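Local coordinates for sensor protein kinase WalK (Staphylococcus aureus, PDB 4YWZ), which acts as an essential membrane sensor histidine kinase of a two-component system, its extracellular Cache-type receptor domain probably perceiving an external signal, at residues 31-36 and 43-48; 21-26 and 134-139; 61-66 and 77-82. The protein carries 1 engineered substitution. All blocks are in the same frame, centred on the assembly; numbering follows the deposited sequence.

Contact 1: 31-36 and 43-48; sequences EKVYDE and QKDIQN
Tyr34 on helix 31-36 reaches across to Gln43 and Ile46, and its course can be followed atom by atom. Its CB leaves the backbone without aiming at segment 43-48; the first torsion (chi1 -84°) sets CG opposite the carbonyl carbon, and the ring is thereby carried over to the other segment. On the ring, CE1 is the carbon that comes within range of Ile46, lying 4.2 Å from Ile46 CD1. That methyl sits at the ring edge, near the ring plane, so the pair is an edge contact rather than a methyl placed over the face. At the tip, Tyr34 OH approaches Ile46 CD1 to 3.7 Å and Gln43 CG to 3.6 Å. The amide of Gln43 stands 75° from the ring plane. With Tyr34 OH and Gln43 OE1 3.6 Å apart, a water bridges the two polar ends: its oxygen lies in the ring plane, 2.7 Å from Tyr34 OH, and it donates to Gln43 OE1 at 2.8 Å.

One residue earlier on the helix, Val33 meets Asp45, with Val33 CG1 3.5 Å from Asp45 OD2. This is a van der Waals contact, since the carboxylate finds its charged partner in Lys37, with which OD2 forms a salt bridge just beyond the end of segment 31-36.

The two segments flank a helical turn, helix 39-42, whose Ala42 touches both Val33 and Tyr34. Strand 114-126 adds Val126 beside Tyr34, while Phe64 of strand 59-66 packs on Gln43 and Ile46, so the contact joins the C-terminal end of the long helix 7-37 to the start of helix 46-54 at the domain surface.

Contact 2: 21-26 and 134-139; sequences QYAKQL and IYIESK
Helix 21-26 and strand 134-138 run nearly antiparallel, their N-to-C directions 150° apart, and their axes approach to 10.3 Å, a usual spacing for a helix packed on a sheet, filled here by side chains from both. The nearest CA pair is Ala23 and Ile134, at 7.9 Å. Ala23 and Leu26, three residues apart and so about one helical turn, point toward the strand; Ile134 and Ile136, two apart, point back from the same strand face.

The contact is wholly apolar and buried. Ala23 CB meets Ile136 CD1 at 3.8 Å, the short side chain being matched by the far end of a long one. Leu26 meets Ile134 at an oblique angle: its branch point CG lies 3.9 Å from Ile134 CD1, and Leu26 CD2 comes to 4.2 Å from Ile134 CG2. Thus both methyl-bearing branches of Ile134 take part. With chi1 at -70°, Ile134 CG1 stands opposite the carbonyl carbon, and the extended chi2 then carries CD1 to the leucine.

On the reverse face of the strand, Tyr135 OH donates to Glu137 OE2 at 2.6 Å, and Lys108 forms a salt bridge to the same carboxylate oxygen. Across the helix, Gln21 OE1 is hydrogen-bonded to Asn14 ND2 of the second subunit. One side of the helix thus meets the second subunit while another packs on the sheet, an arrangement consistent with the long N-terminal helix lying along an antiparallel sheet in extracellular Cache-type sensor domains.

Contact 3: 61-66 and 77-82; sequences EIRFID and QSNRSL
Glu61, on strand 59-66 next to the edge strand 71-74 of the antiparallel sheet of this Cache-family domain, is met by Asn79 from the 3-10 region that follows strand 71-74. Glu61 is extended, with CG anti to the backbone N, and this carries its carboxylate out to the asparagine. The two flat groups are inclined by 35°. Asn79 ND2 donates to Glu61 OE2 at 3.0 Å with an N-H...O angle of 164°; the acceptor lies close to the amide plane, but the nitrogen stands well out of the carboxylate plane.

Arg63, two residues along the same strand, grips this carboxylate side-on. Arg63 NE forms a salt bridge to Glu61 OE2 at 2.9 Å, its hydrogen bond almost perfectly straight (178°), while Arg63 NH2 reaches Glu61 OE1, also at 2.9 Å, from the syn side. Asn79 ND2 and Arg63 NE come to OE2 from opposite faces of the carboxylate. Thr74 OG1, outside the two segments, also bonds to that oxygen, so three donors converge on a buried acceptor, which probably favours the charged form of Glu61.

The Arg63 and Asn79 side chains cross at about a right angle, guanidinium nearly perpendicular to amide; Arg63 NH2 and Asn79 ND2 are neighbours around the carboxylate they both serve, not partners of each other. One face of the guanidinium is covered by Leu82. Leu82 N bonds to Asn79 O, tying together the two residues that face the strand, and Leu82 CD1 sits over the centre of that face, 3.6 Å from Arg63 CZ.

Along the chain, contact 1 closes before contact 3 opens, and both fall within the span of sequence that contact 2 brings together. Contacts 1 and 2 share helix 7-37, their centres about 16 Å apart, without touching. Contacts 2 and 3 share the antiparallel sheet and their centres are about 14 Å apart: strands 129-138 and 59-66 are neighbours, and probable backbone hydrogen bonds join Tyr135 to Arg63 and Glu137 to Glu61. The centres of contacts 1 and 3 are about 17 Å apart, yet they touch where Ile46 and Gln43 pack on Phe64. The long helix, the sheet and the loop beyond its edge strand are thus packed together in one receptor domain.

Contact 1: 31-36 and 43-48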
loop_
_atom_site.group_PDB
_atom_site.type_symbol
_atom_site.label_atom_id
_atom_site.label_comp_id
_atom_site.label_asym_id
_atom_site.label_seq_id
_atom_site.Cartn_x
_atom_site.Cartn_y
_atom_site.Cartn_z
ATOM N N GLU A 31 13.528 -7.483 -19.361
ATOM C CA GLU A 31 14.570 -8.453 -19.764
ATOM C C GLU A 31 13.995 -9.387 -20.836
ATOM O O GLU A 31 14.632 -9.646 -21.877
ATOM C CB GLU A 31 15.034 -9.212 -18.553
ATOM C CG GLU A 31 15.891 -10.442 -18.834
ATOM C CD GLU A 31 16.380 -11.112 -17.580
ATOM O OE1 GLU A 31 15.919 -10.718 -16.485
ATOM O OE2 GLU A 31 17.329 -11.967 -17.667
ATOM N N LYS A 32 12.765 -9.811 -20.660
ATOM C CA LYS A 32 12.118 -10.785 -21.591
ATOM C C LYS A 32 11.939 -10.163 -22.945
ATOM O O LYS A 32 12.135 -10.848 -23.955
ATOM C CB LYS A 32 10.786 -11.278 -20.989
ATOM C CG LYS A 32 11.095 -12.163 -19.814
ATOM C CD LYS A 32 9.980 -13.112 -19.386
ATOM C CE LYS A 32 10.513 -14.031 -18.283
ATOM N NZ LYS A 32 9.411 -14.615 -17.472
ATOM N N VAL A 33 11.595 -8.877 -23.012
ATOM C CA VAL A 33 11.463 -8.224 -24.280
ATOM C C VAL A 33 12.788 -8.176 -25.061
ATOM O O VAL A 33 12.827 -8.424 -26.276
ATOM C CB VAL A 33 10.878 -6.802 -24.180
ATOM C CG1 VAL A 33 10.593 -6.307 -25.558
ATOM C CG2 VAL A 33 9.555 -6.874 -23.484
ATOM N N TYR A 34 13.892 -7.920 -24.348
ATOM C CA TYR A 34 15.231 -8.021 -24.991
ATOM C C TYR A 34 15.566 -9.444 -25.497
ATOM O O TYR A 34 16.036 -9.590 -26.625
ATOM C CB TYR A 34 16.289 -7.590 -23.992
ATOM C CG TYR A 34 16.463 -6.081 -23.963
ATOM C CD1 TYR A 34 15.521 -5.286 -23.351
ATOM C CD2 TYR A 34 17.515 -5.484 -24.525
ATOM C CE1 TYR A 34 15.634 -3.879 -23.346
ATOM C CE2 TYR A 34 17.674 -4.083 -24.523
ATOM C CZ TYR A 34 16.729 -3.293 -23.924
ATOM O OH TYR A 34 16.938 -1.910 -23.927
ATOM N N ASP A 35 15.278 -10.444 -24.684
ATOM C CA ASP A 35 15.558 -11.875 -25.019
ATOM C C ASP A 35 14.738 -12.240 -26.254
ATOM O O ASP A 35 15.180 -12.997 -27.108
ATOM C CB ASP A 35 15.159 -12.793 -23.924
ATOM C CG ASP A 35 16.057 -12.733 -22.700
ATOM O OD1 ASP A 35 17.235 -12.417 -22.841
ATOM O OD2 ASP A 35 15.538 -13.121 -21.633
ATOM N N GLU A 36 13.566 -11.625 -26.410
ATOM C CA GLU A 36 12.686 -12.052 -27.490
ATOM C C GLU A 36 12.901 -11.291 -28.750
ATOM O O GLU A 36 12.844 -11.902 -29.838
ATOM C CB GLU A 36 11.241 -11.987 -27.065
ATOM C CG GLU A 36 10.908 -13.066 -26.032
ATOM C CD GLU A 36 9.454 -13.029 -25.550
ATOM O OE1 GLU A 36 8.612 -12.348 -26.206
ATOM O OE2 GLU A 36 9.173 -13.681 -24.509
ATOM N N GLN A 43 13.674 -1.788 -27.232
ATOM C CA GLN A 43 13.855 -0.462 -26.591
ATOM C C GLN A 43 12.665 0.473 -26.913
ATOM O O GLN A 43 12.603 1.597 -26.427
ATOM C CB GLN A 43 15.285 0.184 -26.815
ATOM C CG GLN A 43 15.685 1.039 -25.572
ATOM C CD GLN A 43 17.113 1.704 -25.493
ATOM O OE1 GLN A 43 17.971 1.470 -24.516
ATOM N NE2 GLN A 43 17.333 2.640 -26.427
ATOM N N LYS A 44 11.699 -0.013 -27.678
ATOM C CA LYS A 44 10.474 0.718 -27.946
ATOM C C LYS A 44 9.251 0.225 -27.156
ATOM O O LYS A 44 8.216 0.886 -27.159
ATOM C CB LYS A 44 10.154 0.662 -29.443
ATOM C CG LYS A 44 11.333 1.048 -30.326
ATOM C CD LYS A 44 11.779 -0.090 -31.240
ATOM C CE LYS A 44 10.925 -0.172 -32.521
ATOM N NZ LYS A 44 11.748 -0.513 -33.725
ATOM N N ASP A 45 9.363 -0.942 -26.505
ATOM C CA ASP A 45 8.277 -1.504 -25.691
ATOM C C ASP A 45 8.516 -1.093 -24.192
ATOM O O ASP A 45 7.644 -1.376 -23.349
ATOM C CB ASP A 45 8.259 -3.034 -25.711
ATOM C CG ASP A 45 7.847 -3.610 -27.075
ATOM O OD1 ASP A 45 7.492 -2.817 -27.964
ATOM O OD2 ASP A 45 7.804 -4.844 -27.183
ATOM N N ILE A 46 9.619 -0.400 -23.924
ATOM C CA ILE A 46 9.960 -0.074 -22.522
ATOM C C ILE A 46 8.929 0.927 -21.960
ATOM O O ILE A 46 8.466 0.791 -20.807
ATOM C CB ILE A 46 11.398 0.459 -22.402
ATOM C CG1 ILE A 46 12.396 -0.668 -22.662
ATOM C CG2 ILE A 46 11.728 1.040 -21.041
ATOM C CD1 ILE A 46 13.812 -0.179 -22.836
ATOM N N GLN A 47 8.553 1.880 -22.786
ATOM C CA GLN A 47 7.667 2.964 -22.312
ATOM C C GLN A 47 6.340 2.463 -21.805
ATOM O O GLN A 47 5.880 2.887 -20.726
ATOM C CB GLN A 47 7.466 4.003 -23.407
ATOM C CG GLN A 47 6.514 5.119 -22.988
ATOM C CD GLN A 47 7.203 6.089 -22.050
ATOM O OE1 GLN A 47 8.183 6.718 -22.425
ATOM N NE2 GLN A 47 6.711 6.192 -20.817
ATOM N N ASN A 48 5.696 1.525 -22.511
ATOM C CA ASN A 48 4.435 1.019 -22.047
ATOM C C ASN A 48 4.586 0.276 -20.745
ATOM O O ASN A 48 3.723 0.392 -19.863
ATOM C CB ASN A 48 3.859 0.055 -23.116
ATOM C CG ASN A 48 2.648 -0.679 -22.646
ATOM O OD1 ASN A 48 1.573 -0.073 -22.488
ATOM N ND2 ASN A 48 2.815 -1.996 -22.327
HETATM O O HOH W 1 19.290 -0.916 -24.928
#

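Contact 2: 21-26 and 134-139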
loop_
_atom_site.group_PDB
_atom_site.type_symbol
_atom_site.label_atom_id
_atom_site.label_comp_id
_atom_site.label_asym_id
_atom_site.label_seq_id
_atom_site.Cartn_x
_atom_site.Cartn_y
_atom_site.Cartn_z
ATOM N N GLN A 21 9.012 -5.733 -4.908
ATOM C CA GLN A 21 8.439 -6.895 -5.595
ATOM C C GLN A 21 7.836 -6.415 -6.936
ATOM O O GLN A 21 7.959 -7.105 -7.956
ATOM C CB GLN A 21 7.437 -7.583 -4.673
ATOM C CG GLN A 21 8.064 -8.283 -3.523
ATOM C CD GLN A 21 7.058 -8.851 -2.532
ATOM O OE1 GLN A 21 6.034 -8.272 -2.353
ATOM N NE2 GLN A 21 7.387 -9.956 -1.881
ATOM N N TYR A 22 7.127 -5.246 -6.993
ATOM C CA TYR A 22 6.667 -4.726 -8.271
ATOM C C TYR A 22 7.841 -4.452 -9.233
ATOM O O TYR A 22 7.785 -4.744 -10.471
ATOM C CB TYR A 22 5.858 -3.449 -8.122
ATOM C CG TYR A 22 4.390 -3.678 -7.939
ATOM C CD1 TYR A 22 3.576 -4.042 -9.004
ATOM C CD2 TYR A 22 3.768 -3.417 -6.692
ATOM C CE1 TYR A 22 2.180 -4.327 -8.806
ATOM C CE2 TYR A 22 2.398 -3.624 -6.507
ATOM C CZ TYR A 22 1.595 -4.072 -7.570
ATOM O OH TYR A 22 0.196 -4.287 -7.350
ATOM N N ALA A 23 8.896 -3.801 -8.688
ATOM C CA ALA A 23 9.980 -3.364 -9.543
ATOM C C ALA A 23 10.682 -4.620 -10.155
ATOM O O ALA A 23 11.146 -4.558 -11.250
ATOM C CB ALA A 23 10.985 -2.585 -8.739
ATOM N N LYS A 24 10.770 -5.678 -9.390
ATOM C CA LYS A 24 11.428 -6.926 -9.863
ATOM C C LYS A 24 10.654 -7.452 -11.051
ATOM O O LYS A 24 11.210 -7.893 -12.028
ATOM C CB LYS A 24 11.531 -7.969 -8.787
ATOM C CG LYS A 24 12.262 -9.249 -9.281
ATOM C CD LYS A 24 13.576 -9.014 -10.019
ATOM C CE LYS A 24 14.357 -10.343 -10.191
ATOM N NZ LYS A 24 15.684 -9.966 -10.748
ATOM N N GLN A 25 9.343 -7.455 -10.985
ATOM C CA GLN A 25 8.600 -7.939 -12.095
ATOM C C GLN A 25 8.708 -7.043 -13.315
ATOM O O GLN A 25 8.748 -7.527 -14.442
ATOM C CB GLN A 25 7.093 -8.189 -11.627
ATOM C CG GLN A 25 6.379 -9.052 -12.636
ATOM C CD GLN A 25 6.871 -10.453 -12.623
ATOM O OE1 GLN A 25 7.128 -11.008 -11.558
ATOM N NE2 GLN A 25 7.203 -10.952 -13.792
ATOM N N LEU A 26 8.795 -5.709 -13.162
ATOM C CA LEU A 26 9.071 -4.859 -14.266
ATOM C C LEU A 26 10.446 -5.201 -14.906
ATOM O O LEU A 26 10.569 -5.210 -16.142
ATOM C CB LEU A 26 9.067 -3.398 -13.814
ATOM C CG LEU A 26 9.421 -2.292 -14.799
ATOM C CD1 LEU A 26 8.637 -2.389 -16.045
ATOM C CD2 LEU A 26 9.295 -0.884 -14.153
ATOM N N ILE A 134 16.458 0.773 -13.705
ATOM C CA ILE A 134 15.109 1.288 -13.427
ATOM C C ILE A 134 15.273 2.138 -12.159
ATOM O O ILE A 134 15.707 1.638 -11.095
ATOM C CB ILE A 134 14.124 0.102 -13.135
ATOM C CG1 ILE A 134 13.880 -0.687 -14.427
ATOM C CG2 ILE A 134 12.829 0.635 -12.470
ATOM C CD1 ILE A 134 13.253 -2.065 -14.161
ATOM N N TYR A 135 14.945 3.430 -12.228
ATOM C CA TYR A 135 14.958 4.362 -11.131
ATOM C C TYR A 135 13.492 4.689 -10.773
ATOM O O TYR A 135 12.725 5.024 -11.652
ATOM C CB TYR A 135 15.622 5.647 -11.645
ATOM C CG TYR A 135 15.477 6.897 -10.780
ATOM C CD1 TYR A 135 14.446 7.752 -11.015
ATOM C CD2 TYR A 135 16.418 7.231 -9.819
ATOM C CE1 TYR A 135 14.311 8.938 -10.281
ATOM C CE2 TYR A 135 16.338 8.410 -9.123
ATOM C CZ TYR A 135 15.221 9.242 -9.339
ATOM O OH TYR A 135 15.031 10.417 -8.609
ATOM N N ILE A 136 13.160 4.552 -9.522
ATOM C CA ILE A 136 11.793 4.743 -9.037
ATOM C C ILE A 136 11.825 5.743 -7.898
ATOM O O ILE A 136 12.586 5.629 -6.958
ATOM C CB ILE A 136 11.181 3.455 -8.571
ATOM C CG1 ILE A 136 11.096 2.470 -9.700
ATOM C CG2 ILE A 136 9.798 3.698 -7.957
ATOM C CD1 ILE A 136 10.627 1.113 -9.268
ATOM N N GLU A 137 10.950 6.775 -8.012
ATOM C CA GLU A 137 10.578 7.681 -6.858
ATOM C C GLU A 137 9.208 7.200 -6.375
ATOM O O GLU A 137 8.237 7.108 -7.167
ATOM C CB GLU A 137 10.490 9.157 -7.252
ATOM C CG GLU A 137 11.816 9.739 -7.613
ATOM C CD GLU A 137 11.770 11.258 -8.007
ATOM O OE1 GLU A 137 10.659 11.859 -7.906
ATOM O OE2 GLU A 137 12.820 11.695 -8.534
ATOM N N SER A 138 9.179 6.794 -5.106
ATOM C CA SER A 138 7.965 6.243 -4.493
ATOM C C SER A 138 7.539 7.114 -3.346
ATOM O O SER A 138 8.338 7.712 -2.604
ATOM C CB SER A 138 8.198 4.776 -4.171
ATOM O OG SER A 138 9.085 4.625 -3.140
ATOM N N LYS A 139 6.208 7.142 -3.169
ATOM C CA LYS A 139 5.559 8.092 -2.239
ATOM C C LYS A 139 5.511 7.584 -0.819
ATOM O O LYS A 139 4.433 7.456 -0.155
ATOM C CB LYS A 139 4.176 8.375 -2.774
ATOM C CG LYS A 139 4.091 9.030 -4.130
ATOM C CD LYS A 139 2.679 9.212 -4.579
ATOM C CE LYS A 139 2.674 9.811 -5.957
ATOM N NZ LYS A 139 1.323 10.123 -6.540
#

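Contact 3: 61-66 and 77-82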
loop_
_atom_site.group_PDB
_atom_site.type_symbol
_atom_site.label_atom_id
_atom_site.label_comp_id
_atom_site.label_asym_id
_atom_site.label_seq_id
_atom_site.Cartn_x
_atom_site.Cartn_y
_atom_site.Cartn_z
ATOM N N GLU A 61 7.243 8.344 -10.038
ATOM C CA GLU A 61 7.836 8.331 -11.376
ATOM C C GLU A 61 8.757 7.127 -11.520
ATOM O O GLU A 61 9.317 6.697 -10.535
ATOM C CB GLU A 61 8.694 9.529 -11.527
ATOM C CG GLU A 61 9.208 9.764 -12.969
ATOM C CD GLU A 61 10.089 11.022 -13.125
ATOM O OE1 GLU A 61 10.369 11.755 -12.160
ATOM O OE2 GLU A 61 10.603 11.218 -14.234
ATOM N N ILE A 62 8.792 6.553 -12.720
ATOM C CA ILE A 62 9.776 5.537 -13.053
ATOM C C ILE A 62 10.546 6.118 -14.222
ATOM O O ILE A 62 9.952 6.644 -15.203
ATOM C CB ILE A 62 9.162 4.192 -13.419
ATOM C CG1 ILE A 62 8.176 3.710 -12.345
ATOM C CG2 ILE A 62 10.307 3.203 -13.692
ATOM C CD1 ILE A 62 7.473 2.385 -12.681
ATOM N N ARG A 63 11.915 5.951 -14.232
ATOM C CA ARG A 63 12.746 6.257 -15.402
ATOM C C ARG A 63 13.517 4.974 -15.762
ATOM O O ARG A 63 13.859 4.173 -14.905
ATOM C CB ARG A 63 13.736 7.325 -15.144
ATOM C CG ARG A 63 13.105 8.636 -14.594
ATOM C CD ARG A 63 14.082 9.712 -14.202
ATOM N NE ARG A 63 13.372 10.846 -13.609
ATOM C CZ ARG A 63 13.932 11.742 -12.801
ATOM N NH1 ARG A 63 15.278 11.741 -12.585
ATOM N NH2 ARG A 63 13.157 12.677 -12.244
ATOM N N PHE A 64 13.769 4.803 -17.042
ATOM C CA PHE A 64 14.725 3.825 -17.552
ATOM C C PHE A 64 15.921 4.568 -18.145
ATOM O O PHE A 64 15.801 5.486 -18.916
ATOM C CB PHE A 64 14.100 2.868 -18.577
ATOM C CG PHE A 64 15.100 1.857 -19.124
ATOM C CD1 PHE A 64 15.475 0.787 -18.391
ATOM C CD2 PHE A 64 15.770 2.128 -20.363
ATOM C CE1 PHE A 64 16.484 -0.107 -18.841
ATOM C CE2 PHE A 64 16.791 1.243 -20.780
ATOM C CZ PHE A 64 17.084 0.131 -20.033
ATOM N N ILE A 65 17.086 4.183 -17.639
ATOM C CA ILE A 65 18.377 4.810 -17.853
ATOM C C ILE A 65 19.329 3.754 -18.446
ATOM O O ILE A 65 19.436 2.617 -17.925
ATOM C CB ILE A 65 18.950 5.408 -16.559
ATOM C CG1 ILE A 65 17.982 6.490 -16.039
ATOM C CG2 ILE A 65 20.371 5.913 -16.793
ATOM C CD1 ILE A 65 18.130 6.654 -14.587
ATOM N N ASP A 66 20.000 4.097 -19.536
ATOM C CA ASP A 66 20.793 3.074 -20.193
ATOM C C ASP A 66 22.162 2.963 -19.549
ATOM O O ASP A 66 22.512 3.666 -18.614
ATOM C CB ASP A 66 20.884 3.262 -21.774
ATOM C CG ASP A 66 21.747 4.423 -22.190
ATOM O OD1 ASP A 66 22.536 4.938 -21.436
ATOM O OD2 ASP A 66 21.684 4.815 -23.392
ATOM N N GLN A 77 5.095 12.952 -17.746
ATOM C CA GLN A 77 5.031 13.817 -18.956
ATOM C C GLN A 77 5.718 15.180 -18.744
ATOM O O GLN A 77 6.426 15.690 -19.614
ATOM C CB GLN A 77 3.548 13.931 -19.382
ATOM C CG GLN A 77 3.262 14.827 -20.573
ATOM C CD GLN A 77 2.148 15.829 -20.261
ATOM O OE1 GLN A 77 2.390 16.901 -19.679
ATOM N NE2 GLN A 77 0.916 15.477 -20.631
ATOM N N SER A 78 5.608 15.757 -17.545
ATOM C CA SER A 78 6.246 17.028 -17.213
ATOM C C SER A 78 7.766 16.959 -17.158
ATOM O O SER A 78 8.390 17.981 -17.123
ATOM C CB SER A 78 5.689 17.574 -15.866
ATOM O OG SER A 78 5.992 16.721 -14.729
ATOM N N ASN A 79 8.357 15.742 -17.206
ATOM C CA ASN A 79 9.782 15.535 -17.236
ATOM C C ASN A 79 10.273 15.021 -18.571
ATOM O O ASN A 79 11.430 14.565 -18.692
ATOM C CB ASN A 79 10.141 14.476 -16.194
ATOM C CG ASN A 79 10.309 15.062 -14.828
ATOM O OD1 ASN A 79 10.396 16.287 -14.656
ATOM N ND2 ASN A 79 10.299 14.196 -13.833
ATOM N N ARG A 80 9.447 15.163 -19.624
ATOM C CA ARG A 80 9.907 14.794 -20.955
ATOM C C ARG A 80 11.209 15.518 -21.404
ATOM O O ARG A 80 11.984 14.943 -22.227
ATOM C CB ARG A 80 8.737 14.874 -21.983
ATOM C CG ARG A 80 8.806 16.023 -22.995
ATOM C CD ARG A 80 7.509 16.150 -23.828
ATOM N NE ARG A 80 6.351 16.479 -22.976
ATOM C CZ ARG A 80 6.142 17.658 -22.375
ATOM N NH1 ARG A 80 6.995 18.666 -22.534
ATOM N NH2 ARG A 80 5.068 17.836 -21.609
ATOM N N SER A 81 11.505 16.707 -20.879
ATOM C CA SER A 81 12.790 17.335 -21.168
ATOM C C SER A 81 14.055 16.545 -20.697
ATOM O O SER A 81 15.146 16.736 -21.239
ATOM C CB SER A 81 12.839 18.753 -20.667
ATOM O OG SER A 81 12.763 18.848 -19.265
ATOM N N LEU A 82 13.912 15.641 -19.699
ATOM C CA LEU A 82 15.038 14.834 -19.267
ATOM C C LEU A 82 15.474 13.809 -20.285
ATOM O O LEU A 82 16.612 13.324 -20.189
ATOM C CB LEU A 82 14.716 14.100 -17.965
ATOM C CG LEU A 82 14.337 14.958 -16.742
ATOM C CD1 LEU A 82 14.066 14.027 -15.588
ATOM C CD2 LEU A 82 15.445 15.973 -16.450
#